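Local coordinates for protein Ras-3 from Cryphonectria parasitica (Cryphonectria parasitica, PDB 4KU4) that belongs to the Ras family of P-loop proteins and holds guanosine-5'-diphosphate in its ligand pocket, at residues F89-V95 / V140-K146; L30-K36 / V182-F187. All blocks are in the same frame, centred on the assembly; numbering follows the deposited sequence.

Interaction 1: residues F89-V95 / V140-K146; sequences FVIVFDV and VVLVGNK. With GDP (guanosine-5'-diphosphate), chain C.
Phe89-Val95 and Val140-Lys146 are neighbouring parallel strands in the interior of the Ras-family sheet, paired from Phe89 with Val140 to Asp94 with Asn145. Backbone bonds alternate in direction along the pair: Ile91 N gives a 2.9 Å bond to Val141 O, and Ile91 O receives Val143 N at 2.8 Å. The series runs on past Asp94, where Val95 N binds Asn145 O.

Branched aliphatic residues suit such buried, extended chains. On one face the Val90 CG1 methyl, set anti to its own nitrogen (chi1 179°), meets Val143 CG2 at 3.5 Å; on the other, Ile91 CD1 packs on Val140 CG1 at 3.7 Å. Gly144 suits its place because Phe93 leans inward over it: Gly144 CA lies 3.7 Å from the centroid of the Phe93 ring, a CH-pi contact over one face.

At the carboxyl ends the pair turns polar, where Asn145 and Lys146 begin the Asn-Lys-X-Asp motif of Ras proteins. Lys146 NZ forms a salt bridge to Asp94 OD2 at 2.9 Å, approaching from above the carboxylate plane, while Asp94 OD1 is bonded to Thr96. The extended lysine chain runs alongside GDP, and NZ is hydrogen-bonded to Gly24 O and makes a weak bond to GDP O4'. Asn145 ND2 is 3.0 Å from GDP N7; its amide is fixed by Val25 O, Thr174 OG1 and Ala176 N, so it ties the nucleotide-binding loops together.

Strand 15-20 flanks 88-94 on the side away from 140-145. Phe89, Ile91 and Phe93 pack on helix 98-118, whereas Val90, Val141 and Val143 face helix 182-196.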
ATOM      1  N   PHE A  89      -1.350   3.823  -4.500  1.00  7.10           N
ATOM      2  CA  PHE A  89      -2.030   3.258  -3.351  1.00  7.58           C
ATOM      3  C   PHE A  89      -1.564   1.877  -2.933  1.00 11.50           C
ATOM      4  O   PHE A  89      -1.375   0.982  -3.756  1.00  8.43           O
ATOM      5  CB  PHE A  89      -3.541   3.236  -3.609  1.00  7.30           C
ATOM      6  CG  PHE A  89      -4.128   4.599  -3.804  1.00 14.70           C
ATOM      7  CD1 PHE A  89      -4.601   5.323  -2.720  1.00 13.33           C
ATOM      8  CD2 PHE A  89      -4.165   5.177  -5.062  1.00 13.19           C
ATOM      9  CE1 PHE A  89      -5.127   6.590  -2.881  1.00 15.09           C
ATOM     10  CE2 PHE A  89      -4.693   6.448  -5.236  1.00 15.12           C
ATOM     11  CZ  PHE A  89      -5.167   7.159  -4.134  1.00 15.41           C
ATOM     12  N   VAL A  90      -1.392   1.724  -1.629  1.00  6.98           N
ATOM     13  CA  VAL A  90      -1.076   0.449  -1.035  1.00  7.37           C
ATOM     14  C   VAL A  90      -2.246   0.089  -0.135  1.00  9.86           C
ATOM     15  O   VAL A  90      -2.469   0.735   0.892  1.00  9.29           O
ATOM     16  CB  VAL A  90       0.210   0.541  -0.219  1.00  6.59           C
ATOM     17  CG1 VAL A  90       0.532  -0.807   0.427  1.00 10.96           C
ATOM     18  CG2 VAL A  90       1.373   1.022  -1.112  1.00 10.67           C
ATOM     19  N   ILE A  91      -3.015  -0.923  -0.541  1.00  5.54           N
ATOM     20  CA  ILE A  91      -4.177  -1.356   0.217  1.00  7.82           C
ATOM     21  C   ILE A  91      -3.829  -2.635   0.961  1.00  9.55           C
ATOM     22  O   ILE A  91      -3.588  -3.671   0.349  1.00  7.72           O
ATOM     23  CB  ILE A  91      -5.378  -1.518  -0.715  1.00 11.60           C
ATOM     24  CG1 ILE A  91      -5.549  -0.225  -1.514  1.00  6.37           C
ATOM     25  CG2 ILE A  91      -6.640  -1.900   0.077  1.00 13.47           C
ATOM     26  CD1 ILE A  91      -6.821  -0.205  -2.360  1.00 10.00           C
ATOM     27  N   VAL A  92      -3.767  -2.530   2.285  1.00  5.44           N
ATOM     28  CA  VAL A  92      -3.251  -3.600   3.128  1.00  8.11           C
ATOM     29  C   VAL A  92      -4.356  -4.433   3.787  1.00  8.27           C
ATOM     30  O   VAL A  92      -5.355  -3.902   4.297  1.00  7.65           O
ATOM     31  CB  VAL A  92      -2.345  -3.015   4.235  1.00  8.28           C
ATOM     32  CG1 VAL A  92      -1.639  -4.127   5.000  1.00  9.59           C
ATOM     33  CG2 VAL A  92      -1.332  -2.061   3.629  1.00  6.59           C
ATOM     34  N   PHE A  93      -4.169  -5.747   3.780  1.00  9.63           N
ATOM     35  CA  PHE A  93      -5.008  -6.634   4.581  1.00  6.98           C
ATOM     36  C   PHE A  93      -4.106  -7.574   5.386  1.00 11.64           C
ATOM     37  O   PHE A  93      -2.890  -7.602   5.171  1.00  9.07           O
ATOM     38  CB  PHE A  93      -6.025  -7.386   3.718  1.00  9.98           C
ATOM     39  CG  PHE A  93      -5.445  -8.467   2.871  1.00  9.17           C
ATOM     40  CD1 PHE A  93      -5.408  -9.781   3.331  1.00 10.51           C
ATOM     41  CD2 PHE A  93      -5.001  -8.194   1.583  1.00 13.99           C
ATOM     42  CE1 PHE A  93      -4.894 -10.802   2.538  1.00  9.63           C
ATOM     43  CE2 PHE A  93      -4.493  -9.208   0.780  1.00  6.35           C
ATOM     44  CZ  PHE A  93      -4.445 -10.518   1.261  1.00  9.25           C
ATOM     45  N   ASP A  94      -4.709  -8.275   6.345  1.00 10.36           N
ATOM     46  CA  ASP A  94      -4.003  -9.122   7.303  1.00 12.57           C
ATOM     47  C   ASP A  94      -4.346 -10.526   6.866  1.00 11.30           C
ATOM     48  O   ASP A  94      -5.525 -10.872   6.806  1.00  9.09           O
ATOM     49  CB  ASP A  94      -4.556  -8.815   8.709  1.00  8.22           C
ATOM     50  CG  ASP A  94      -3.969  -9.698   9.806  1.00 13.21           C
ATOM     51  OD1 ASP A  94      -3.365 -10.750   9.526  1.00 10.79           O
ATOM     52  OD2 ASP A  94      -4.130  -9.319  10.978  1.00 12.94           O
ATOM     53  N   VAL A  95      -3.345 -11.327   6.509  1.00  8.78           N
ATOM     54  CA  VAL A  95      -3.652 -12.621   5.923  1.00 11.71           C
ATOM     55  C   VAL A  95      -4.316 -13.534   6.948  1.00 11.86           C
ATOM     56  O   VAL A  95      -4.910 -14.542   6.574  1.00 11.20           O
ATOM     57  CB  VAL A  95      -2.424 -13.345   5.303  1.00 15.52           C
ATOM     58  CG1 VAL A  95      -1.806 -12.510   4.177  1.00 10.30           C
ATOM     59  CG2 VAL A  95      -1.411 -13.717   6.376  1.00 12.22           C
ATOM     60  N   VAL A 140      -2.353   0.643  -8.002  1.00  9.75           N
ATOM     61  CA  VAL A 140      -2.711   0.123  -6.697  1.00  7.83           C
ATOM     62  C   VAL A 140      -1.998  -1.197  -6.467  1.00  9.06           C
ATOM     63  O   VAL A 140      -1.842  -1.993  -7.390  1.00 11.76           O
ATOM     64  CB  VAL A 140      -4.234  -0.137  -6.596  1.00  7.44           C
ATOM     65  CG1 VAL A 140      -4.581  -0.709  -5.250  1.00  7.67           C
ATOM     66  CG2 VAL A 140      -5.001   1.150  -6.856  1.00 12.32           C
ATOM     67  N   VAL A 141      -1.565  -1.431  -5.240  1.00  6.00           N
ATOM     68  CA  VAL A 141      -1.073  -2.760  -4.885  1.00  8.39           C
ATOM     69  C   VAL A 141      -1.827  -3.268  -3.666  1.00  8.48           C
ATOM     70  O   VAL A 141      -1.980  -2.553  -2.672  1.00  6.30           O
ATOM     71  CB  VAL A 141       0.477  -2.820  -4.675  1.00  7.84           C
ATOM     72  CG1 VAL A 141       0.943  -1.848  -3.603  1.00 11.57           C
ATOM     73  CG2 VAL A 141       0.927  -4.264  -4.349  1.00  9.82           C
ATOM     74  N   LEU A 142      -2.342  -4.490  -3.766  1.00  9.03           N
ATOM     75  CA  LEU A 142      -2.943  -5.146  -2.615  1.00 10.94           C
ATOM     76  C   LEU A 142      -1.853  -5.883  -1.875  1.00 10.41           C
ATOM     77  O   LEU A 142      -1.130  -6.680  -2.472  1.00  8.30           O
ATOM     78  CB  LEU A 142      -3.994  -6.154  -3.051  1.00 12.07           C
ATOM     79  CG  LEU A 142      -5.323  -5.695  -3.635  1.00 21.13           C
ATOM     80  CD1 LEU A 142      -5.960  -6.927  -4.230  1.00 21.21           C
ATOM     81  CD2 LEU A 142      -6.231  -5.066  -2.569  1.00 11.84           C
ATOM     82  N   VAL A 143      -1.753  -5.637  -0.575  1.00  8.06           N
ATOM     83  CA  VAL A 143      -0.693  -6.222   0.233  1.00  7.64           C
ATOM     84  C   VAL A 143      -1.258  -7.179   1.266  1.00 10.00           C
ATOM     85  O   VAL A 143      -2.078  -6.797   2.093  1.00 12.50           O
ATOM     86  CB  VAL A 143       0.138  -5.133   0.942  1.00  8.68           C
ATOM     87  CG1 VAL A 143       1.085  -5.745   1.978  1.00  8.84           C
ATOM     88  CG2 VAL A 143       0.911  -4.292  -0.066  1.00 12.58           C
ATOM     89  N   GLY A 144      -0.837  -8.432   1.212  1.00  5.59           N
ATOM     90  CA  GLY A 144      -1.225  -9.400   2.234  1.00  6.26           C
ATOM     91  C   GLY A 144      -0.153  -9.413   3.307  1.00 10.77           C
ATOM     92  O   GLY A 144       0.876 -10.060   3.136  1.00 10.12           O
ATOM     93  N   ASN A 145      -0.397  -8.703   4.410  1.00  7.08           N
ATOM     94  CA  ASN A 145       0.616  -8.529   5.449  1.00 10.50           C
ATOM     95  C   ASN A 145       0.484  -9.580   6.543  1.00 11.46           C
ATOM     96  O   ASN A 145      -0.532 -10.270   6.626  1.00  7.17           O
ATOM     97  CB  ASN A 145       0.532  -7.128   6.053  1.00  8.82           C
ATOM     98  CG  ASN A 145       1.714  -6.814   6.971  1.00 10.38           C
ATOM     99  OD1 ASN A 145       2.865  -7.109   6.641  1.00  8.13           O
ATOM    100  ND2 ASN A 145       1.434  -6.188   8.114  1.00 12.11           N
ATOM    101  N   LYS A 146       1.533  -9.690   7.357  1.00  6.88           N
ATOM    102  CA  LYS A 146       1.646 -10.671   8.434  1.00  7.65           C
ATOM    103  C   LYS A 146       1.847 -12.081   7.882  1.00 12.58           C
ATOM    104  O   LYS A 146       1.344 -13.058   8.436  1.00 16.27           O
ATOM    105  CB  LYS A 146       0.447 -10.612   9.398  1.00  7.85           C
ATOM    106  CG  LYS A 146      -0.029  -9.210   9.768  1.00 11.42           C
ATOM    107  CD  LYS A 146      -0.704  -9.192  11.128  1.00 11.24           C
ATOM    108  CE  LYS A 146      -1.268  -7.803  11.450  1.00 10.68           C
ATOM    109  NZ  LYS A 146      -2.233  -7.856  12.588  1.00 15.10           N
TER
HETATM  110  PB  GDP C 301      -2.448  -0.582  11.482  1.00  7.94           P
HETATM  111  O1B GDP C 301      -1.571   0.641  11.363  1.00  8.87           O
HETATM  112  O2B GDP C 301      -2.890  -1.026  10.090  1.00  5.43           O
HETATM  113  O3B GDP C 301      -3.653  -0.289  12.353  1.00 12.54           O
HETATM  114  O3A GDP C 301      -1.573  -1.775  12.139  1.00  7.57           O
HETATM  115  PA  GDP C 301      -0.236  -1.633  13.061  1.00  9.10           P
HETATM  116  O1A GDP C 301       0.987  -1.279  12.245  1.00 11.07           O
HETATM  117  O2A GDP C 301      -0.423  -0.673  14.211  1.00  7.25           O
HETATM  118  O5' GDP C 301      -0.049  -3.132  13.594  1.00 13.05           O
HETATM  119  C5' GDP C 301      -1.100  -3.725  14.362  1.00 12.31           C
HETATM  120  C4' GDP C 301      -0.514  -4.926  15.085  1.00 14.54           C
HETATM  121  O4' GDP C 301      -0.066  -5.827  14.093  1.00 11.05           O
HETATM  122  C3' GDP C 301       0.696  -4.580  15.930  1.00 16.92           C
HETATM  123  O3' GDP C 301       0.673  -5.360  17.141  1.00 19.30           O
HETATM  124  C2' GDP C 301       1.861  -5.017  15.076  1.00 18.87           C
HETATM  125  O2' GDP C 301       2.987  -5.402  15.862  1.00 15.15           O
HETATM  126  C1' GDP C 301       1.273  -6.201  14.334  1.00 17.70           C
HETATM  127  N9  GDP C 301       1.885  -6.426  13.009  1.00 13.53           N
HETATM  128  C8  GDP C 301       1.937  -5.556  11.981  1.00  8.99           C
HETATM  129  N7  GDP C 301       2.550  -6.121  10.915  1.00 10.25           N
HETATM  130  C5  GDP C 301       2.885  -7.376  11.262  1.00 11.03           C
HETATM  131  C6  GDP C 301       3.558  -8.515  10.621  1.00 13.93           C
HETATM  132  O6  GDP C 301       3.966  -8.429   9.451  1.00 10.91           O
HETATM  133  N1  GDP C 301       3.703  -9.645  11.328  1.00 11.11           N
HETATM  134  C2  GDP C 301       3.281  -9.773  12.586  1.00 12.10           C
HETATM  135  N2  GDP C 301       3.490 -10.955  13.215  1.00 14.94           N
HETATM  136  N3  GDP C 301       2.656  -8.765  13.246  1.00 15.85           N
HETATM  137  C4  GDP C 301       2.445  -7.573  12.640  1.00 11.87           C
HETATM  138  O   HOH W   1      -3.379 -10.136  13.134  1.00 27.73           O

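Interaction 2: residues L30-K36 / V182-F187; sequences LTVNLTK and VEEAFF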
ATOM      1  N   LEU A  30       4.276  -1.322   8.321  1.00  8.21           N
ATOM      2  CA  LEU A  30       4.851  -1.381   6.978  1.00  6.47           C
ATOM      3  C   LEU A  30       5.592  -0.091   6.637  1.00 10.94           C
ATOM      4  O   LEU A  30       6.703  -0.123   6.120  1.00  7.46           O
ATOM      5  CB  LEU A  30       3.758  -1.643   5.937  1.00  7.27           C
ATOM      6  CG  LEU A  30       3.249  -3.075   5.814  1.00 11.07           C
ATOM      7  CD1 LEU A  30       1.936  -3.086   5.044  1.00  9.69           C
ATOM      8  CD2 LEU A  30       4.275  -3.959   5.127  1.00 15.87           C
ATOM      9  N   THR A  31       4.962   1.045   6.929  1.00  8.04           N
ATOM     10  CA  THR A  31       5.512   2.343   6.560  1.00  8.96           C
ATOM     11  C   THR A  31       6.768   2.667   7.368  1.00  9.48           C
ATOM     12  O   THR A  31       7.727   3.208   6.836  1.00  7.80           O
ATOM     13  CB  THR A  31       4.482   3.472   6.765  1.00 13.20           C
ATOM     14  OG1 THR A  31       3.244   3.139   6.121  1.00 11.64           O
ATOM     15  CG2 THR A  31       4.997   4.768   6.177  1.00 11.07           C
ATOM     16  N   VAL A  32       6.738   2.356   8.657  1.00 10.35           N
ATOM     17  CA  VAL A  32       7.870   2.589   9.555  1.00 10.37           C
ATOM     18  C   VAL A  32       9.043   1.676   9.173  1.00 11.25           C
ATOM     19  O   VAL A  32      10.202   2.088   9.169  1.00  9.76           O
ATOM     20  CB  VAL A  32       7.429   2.360  11.028  1.00 13.65           C
ATOM     21  CG1 VAL A  32       8.620   2.302  11.951  1.00 18.94           C
ATOM     22  CG2 VAL A  32       6.458   3.449  11.461  1.00 16.85           C
ATOM     23  N   ASN A  33       8.729   0.443   8.808  1.00 11.31           N
ATOM     24  CA  ASN A  33       9.743  -0.475   8.294  1.00 11.86           C
ATOM     25  C   ASN A  33      10.369   0.029   6.998  1.00 10.56           C
ATOM     26  O   ASN A  33      11.590   0.137   6.897  1.00 11.60           O
ATOM     27  CB  ASN A  33       9.171  -1.889   8.125  1.00 10.35           C
ATOM     28  CG  ASN A  33      10.223  -2.895   7.671  1.00 15.37           C
ATOM     29  OD1 ASN A  33      10.398  -3.145   6.466  1.00 20.64           O
ATOM     30  ND2 ASN A  33      10.928  -3.480   8.633  1.00 13.13           N
ATOM     31  N   LEU A  34       9.531   0.348   6.011  1.00  7.38           N
ATOM     32  CA  LEU A  34       9.999   0.830   4.733  1.00  6.76           C
ATOM     33  C   LEU A  34      10.931   2.028   4.867  1.00 14.22           C
ATOM     34  O   LEU A  34      11.960   2.081   4.210  1.00 12.38           O
ATOM     35  CB  LEU A  34       8.827   1.210   3.842  1.00 11.68           C
ATOM     36  CG  LEU A  34       9.222   1.870   2.527  1.00 12.79           C
ATOM     37  CD1 LEU A  34       9.737   0.814   1.545  1.00 11.99           C
ATOM     38  CD2 LEU A  34       8.031   2.614   1.964  1.00 16.65           C
ATOM     39  N   THR A  35      10.552   2.988   5.713  1.00 11.61           N
ATOM     40  CA  THR A  35      11.278   4.246   5.814  1.00 11.17           C
ATOM     41  C   THR A  35      12.456   4.215   6.783  1.00 14.63           C
ATOM     42  O   THR A  35      13.155   5.210   6.921  1.00 10.65           O
ATOM     43  CB  THR A  35      10.342   5.410   6.173  1.00 10.30           C
ATOM     44  OG1 THR A  35       9.759   5.166   7.456  1.00 12.85           O
ATOM     45  CG2 THR A  35       9.254   5.556   5.127  1.00  8.88           C
ATOM     46  N   LYS A  36      12.683   3.077   7.429  1.00 11.74           N
ATOM     47  CA  LYS A  36      13.845   2.909   8.301  1.00 11.12           C
ATOM     48  C   LYS A  36      13.793   3.897   9.462  1.00 14.52           C
ATOM     49  O   LYS A  36      14.811   4.454   9.877  1.00 16.27           O
ATOM     50  CB  LYS A  36      15.146   3.057   7.500  1.00 17.86           C
ATOM     51  CG  LYS A  36      15.218   2.193   6.233  1.00 18.75           C
ATOM     52  CD  LYS A  36      15.839   0.828   6.521  1.00 21.10           C
ATOM     53  CE  LYS A  36      15.702  -0.103   5.319  1.00 27.30           C
ATOM     54  NZ  LYS A  36      16.236   0.536   4.075  1.00 28.97           N
ATOM     55  N   VAL A 182       8.821  -5.965   1.940  1.00  6.98           N
ATOM     56  CA  VAL A 182       8.265  -4.633   2.141  1.00 10.13           C
ATOM     57  C   VAL A 182       8.656  -3.673   1.000  1.00  8.22           C
ATOM     58  O   VAL A 182       7.790  -3.009   0.423  1.00  8.58           O
ATOM     59  CB  VAL A 182       8.633  -4.035   3.518  1.00  8.84           C
ATOM     60  CG1 VAL A 182       8.103  -2.606   3.615  1.00  8.20           C
ATOM     61  CG2 VAL A 182       8.042  -4.879   4.640  1.00 10.87           C
ATOM     62  N   GLU A 183       9.943  -3.581   0.658  1.00  9.53           N
ATOM     63  CA  GLU A 183      10.320  -2.684  -0.440  1.00 11.10           C
ATOM     64  C   GLU A 183       9.648  -3.072  -1.765  1.00  9.53           C
ATOM     65  O   GLU A 183       9.190  -2.209  -2.513  1.00  7.52           O
ATOM     66  CB  GLU A 183      11.852  -2.584  -0.613  1.00 11.52           C
ATOM     67  CG  GLU A 183      12.531  -1.754   0.456  1.00 16.59           C
ATOM     68  CD  GLU A 183      14.013  -1.559   0.193  1.00 21.47           C
ATOM     69  OE1 GLU A 183      14.542  -2.137  -0.785  1.00 20.83           O
ATOM     70  OE2 GLU A 183      14.647  -0.832   0.986  1.00 20.06           O
ATOM     71  N   GLU A 184       9.593  -4.368  -2.064  1.00  8.53           N
ATOM     72  CA  GLU A 184       8.949  -4.823  -3.291  1.00 12.67           C
ATOM     73  C   GLU A 184       7.510  -4.318  -3.366  1.00 11.88           C
ATOM     74  O   GLU A 184       7.043  -3.893  -4.416  1.00  9.32           O
ATOM     75  CB  GLU A 184       8.981  -6.348  -3.381  1.00 13.72           C
ATOM     76  CG  GLU A 184      10.345  -6.896  -3.800  1.00 19.60           C
ATOM     77  CD  GLU A 184      11.397  -6.887  -2.700  0.53 25.12           C
ATOM     78  OE1 GLU A 184      11.123  -6.513  -1.533  0.53 18.57           O
ATOM     79  OE2 GLU A 184      12.540  -7.260  -3.023  0.53 29.59           O
ATOM     80  N   ALA A 185       6.816  -4.345  -2.236  1.00 11.80           N
ATOM     81  CA  ALA A 185       5.417  -3.944  -2.213  1.00 11.60           C
ATOM     82  C   ALA A 185       5.255  -2.466  -2.568  1.00  7.86           C
ATOM     83  O   ALA A 185       4.505  -2.128  -3.483  1.00 12.05           O
ATOM     84  CB  ALA A 185       4.827  -4.228  -0.872  1.00  7.01           C
ATOM     85  N   PHE A 186       5.944  -1.589  -1.838  1.00  6.84           N
ATOM     86  CA  PHE A 186       5.859  -0.153  -2.099  1.00  9.10           C
ATOM     87  C   PHE A 186       6.393   0.232  -3.476  1.00  8.02           C
ATOM     88  O   PHE A 186       5.794   1.056  -4.169  1.00  9.91           O
ATOM     89  CB  PHE A 186       6.618   0.654  -1.038  1.00  9.46           C
ATOM     90  CG  PHE A 186       5.904   0.757   0.279  1.00  7.47           C
ATOM     91  CD1 PHE A 186       4.986   1.774   0.503  1.00 12.16           C
ATOM     92  CD2 PHE A 186       6.171  -0.134   1.311  1.00  8.69           C
ATOM     93  CE1 PHE A 186       4.333   1.888   1.705  1.00 12.41           C
ATOM     94  CE2 PHE A 186       5.516  -0.014   2.527  1.00 12.76           C
ATOM     95  CZ  PHE A 186       4.590   0.999   2.718  1.00 11.33           C
ATOM     96  N   PHE A 187       7.535  -0.335  -3.867  1.00  6.36           N
ATOM     97  CA  PHE A 187       8.117   0.044  -5.145  1.00 10.28           C
ATOM     98  C   PHE A 187       7.280  -0.461  -6.326  1.00 10.53           C
ATOM     99  O   PHE A 187       7.387   0.059  -7.431  1.00  9.82           O
ATOM    100  CB  PHE A 187       9.552  -0.477  -5.276  1.00 12.66           C
ATOM    101  CG  PHE A 187      10.507   0.078  -4.263  1.00 12.80           C
ATOM    102  CD1 PHE A 187      10.129   1.077  -3.378  1.00 11.42           C
ATOM    103  CD2 PHE A 187      11.800  -0.403  -4.203  1.00 13.98           C
ATOM    104  CE1 PHE A 187      11.024   1.581  -2.449  1.00 14.60           C
ATOM    105  CE2 PHE A 187      12.700   0.094  -3.278  1.00 12.54           C
ATOM    106  CZ  PHE A 187      12.312   1.093  -2.404  1.00 14.56           C
TER
HETATM  107  O   HOH W   2      16.938  -1.395   1.841  1.00 36.69           O
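The ring of Phe186 takes a methyl of Leu34 on one face: CD2 stands over the middle of the ring, 3.3 Å from its centroid and 14° off the normal, a tight CH-pi contact. Leu30 and Thr31 also touch this ring, approaching it obliquely. The ring of Phe187 has Glu183 CB of its own helix over one face, and Leu34 CD1 comes to it obliquely, 4.3 Å from Phe187 CE1.

Leu34 is therefore a knob in a hole made by Val182, Glu183, Phe186 and Phe187. Its CG is anti to the backbone nitrogen (chi1 174°), which carries the forked end toward the other helix; CD2 then lies over the Phe186 ring, while CD1 reaches the rim of the same ring, 3.7 Å from Phe186 CD2, as well as Glu183 CG and Phe187. A leucine suits the place because its branched end offers methyls to several partners at once. Beside it, the compact branched Val182 packs into the angle between Leu30 and Asn33: its CG2 methyl meets Leu30 CD2 at 3.9 Å and Asn33 OD1 at 3.4 Å.

Polar groups lie at the margin. Lys36 has positive phi and ends its helix in a Schellman motif, and its bent side chain brings NZ to Glu183 OE2 in a long salt bridge of 3.7 Å. A water bridges the same two atoms. The same carboxylate is salt-bridged to Arg53, which also binds Leu34 O.

The two helix segments pass almost at right angles, with axes 9.9 Å apart. Strands 50-57 and 60-67 adjoin them through Tyr51, Ile66 and Leu64, while Leu30 and Ala185 rest on Val143 of strand 140-145.

Overall arrangement
After strand 15-20 the chain forms helix 27-35, which carries residues 30-36, and much later strand 88-94. Helix 98-118 then leads to strand 140-145, so interaction 1 closes a loop of 44 residues, a beta-alpha-beta crossover. Interaction 2 closes a far longer one, bringing helix 182-196 back to the start of the fold, and the first loop lies wholly within it. The two contacts meet directly: Val92 CG2 touches Leu30 CD1 at 3.7 Å, and Val141 CG1 touches Ala185 O at 3.6 Å. Together they join the central strands to both helices on one face of the sheet, close to the GDP pocket.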